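Local coordinates for COBE (Pseudomonas aeruginosa, PDB 2W6K), which takes part in cobalamin (vitamin B12) biosynthesis and belongs to the CbiG C-terminal family, though its exact role is uncertain, at residues V92-R95 with C99-V102. Numbering follows the deposited sequence.
Sequences VALR and CSSV. With SO4 (sulfate ion), chain B; SO4 (sulfate ion), chain C.
Ala-93 turns its methyl into the loop 99-102, where CB lies 3.3 Å from Cys-99 O and 4.4 Å from Val-102 CG2. Its smallness suits this spot, since helix and loop come close enough here for Cys-99 O to approach the backbone of Ala-93 and Leu-94. Leu-94 N is 3.2 Å from Cys-99 O but too poorly angled for a hydrogen bond, and a bent, presumably weak CA-H...O contact joins Leu-94 CA to Cys-99 O. The side chain of the same leucine brings CD2 to 3.6 Å from Ser-100 OG.

The same alanine methyl borders a sulfate, probably from the crystallisation liquor. Val-102 N donates to its O2 (2.8 Å, N-H...O 156°). Ser-101 OG donates to O3, also at 2.8 Å; Ala-103 N and Lys-125 NZ add bonds. Ser-101 is also the N-cap of helix 102-115, its short side chain letting OG accept from Glu-104 N, so the anion sits at a helix start that would probably favour negative charge. A second sulfate accepts from Val-92 N through O3, and also meets Ser-90 OG and Ala-91 N at the start of helix 91-97.

Thr-97 OG1 bonds both Ala-93 O and Cys-99 N, tying the turn together. The loop connects helix 91-97 to helix 102-115, with Val-102 resting on Ser-50 and Ile-51 of strand 47-51.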
loop_
_atom_site.group_PDB
_atom_site.type_symbol
_atom_site.label_atom_id
_atom_site.label_comp_id
_atom_site.label_asym_id
_atom_site.label_seq_id
_atom_site.Cartn_x
_atom_site.Cartn_y
_atom_site.Cartn_z
ATOM N N VAL A 92 -14.920 4.556 8.317
ATOM C CA VAL A 92 -13.996 4.468 9.463
ATOM C C VAL A 92 -12.700 5.253 9.194
ATOM O O VAL A 92 -12.297 6.085 10.019
ATOM C CB VAL A 92 -13.674 2.983 9.844
ATOM C CG1 VAL A 92 -12.576 2.904 10.910
ATOM C CG2 VAL A 92 -14.962 2.252 10.301
ATOM N N ALA A 93 -12.061 5.001 8.047
ATOM C CA ALA A 93 -10.818 5.709 7.703
ATOM C C ALA A 93 -11.050 7.218 7.700
ATOM O O ALA A 93 -10.284 7.970 8.310
ATOM C CB ALA A 93 -10.275 5.252 6.336
ATOM N N LEU A 94 -12.101 7.661 7.028
ATOM C CA LEU A 94 -12.337 9.096 6.898
ATOM C C LEU A 94 -12.476 9.734 8.292
ATOM O O LEU A 94 -11.817 10.749 8.584
ATOM C CB LEU A 94 -13.543 9.374 5.990
ATOM C CG LEU A 94 -13.838 10.790 5.450
ATOM C CD1 LEU A 94 -14.446 11.692 6.498
ATOM C CD2 LEU A 94 -12.617 11.465 4.834
ATOM N N ARG A 95 -13.293 9.102 9.146
ATOM C CA ARG A 95 -13.588 9.587 10.499
ATOM C C ARG A 95 -12.329 9.676 11.330
ATOM O O ARG A 95 -12.087 10.692 11.983
ATOM C CB ARG A 95 -14.590 8.672 11.221
ATOM C CG ARG A 95 -15.211 9.299 12.495
ATOM C CD ARG A 95 -15.338 8.345 13.704
ATOM N NE ARG A 95 -15.102 6.936 13.383
ATOM C CZ ARG A 95 -15.020 5.954 14.280
ATOM N NH1 ARG A 95 -15.165 6.205 15.574
ATOM N NH2 ARG A 95 -14.782 4.710 13.878
ATOM N N CYS A 99 -8.488 10.671 5.782
ATOM C CA CYS A 99 -8.185 10.050 4.485
ATOM C C CYS A 99 -9.256 9.002 4.218
ATOM O O CYS A 99 -9.588 8.228 5.123
ATOM C CB CYS A 99 -6.798 9.390 4.555
ATOM S SG CYS A 99 -6.431 8.101 3.323
ATOM N N SER A 100 -9.782 8.956 2.989
ATOM C CA SER A 100 -10.917 8.052 2.671
ATOM C C SER A 100 -10.544 6.575 2.524
ATOM O O SER A 100 -11.401 5.702 2.563
ATOM C CB SER A 100 -11.644 8.515 1.400
ATOM O OG SER A 100 -12.259 9.781 1.646
ATOM N N SER A 101 -9.275 6.297 2.275
ATOM C CA SER A 101 -8.816 4.895 2.242
ATOM C C SER A 101 -7.359 4.873 2.522
ATOM O O SER A 101 -6.578 5.312 1.676
ATOM C CB SER A 101 -9.085 4.195 0.904
ATOM O OG SER A 101 -8.474 2.902 0.943
ATOM N N VAL A 102 -6.978 4.381 3.700
ATOM C CA VAL A 102 -5.572 4.312 4.073
ATOM C C VAL A 102 -4.839 3.382 3.124
ATOM O O VAL A 102 -3.740 3.706 2.682
ATOM C CB VAL A 102 -5.376 3.883 5.552
ATOM C CG1 VAL A 102 -3.930 3.492 5.835
ATOM C CG2 VAL A 102 -5.850 5.001 6.463
HETATM S S SO4 B . -8.843 1.511 4.519
HETATM O O1 SO4 B . -9.725 0.586 5.302
HETATM O O2 SO4 B . -8.742 2.785 5.217
HETATM O O3 SO4 B . -9.462 1.713 3.225
HETATM O O4 SO4 B . -7.550 0.904 4.396
HETATM S S SO4 C . -16.046 1.208 6.008
HETATM O O1 SO4 C . -16.805 -0.038 5.951
HETATM O O2 SO4 C . -14.653 0.932 5.616
HETATM O O3 SO4 C . -16.068 1.856 7.301
HETATM O O4 SO4 C . -16.622 2.152 5.044
#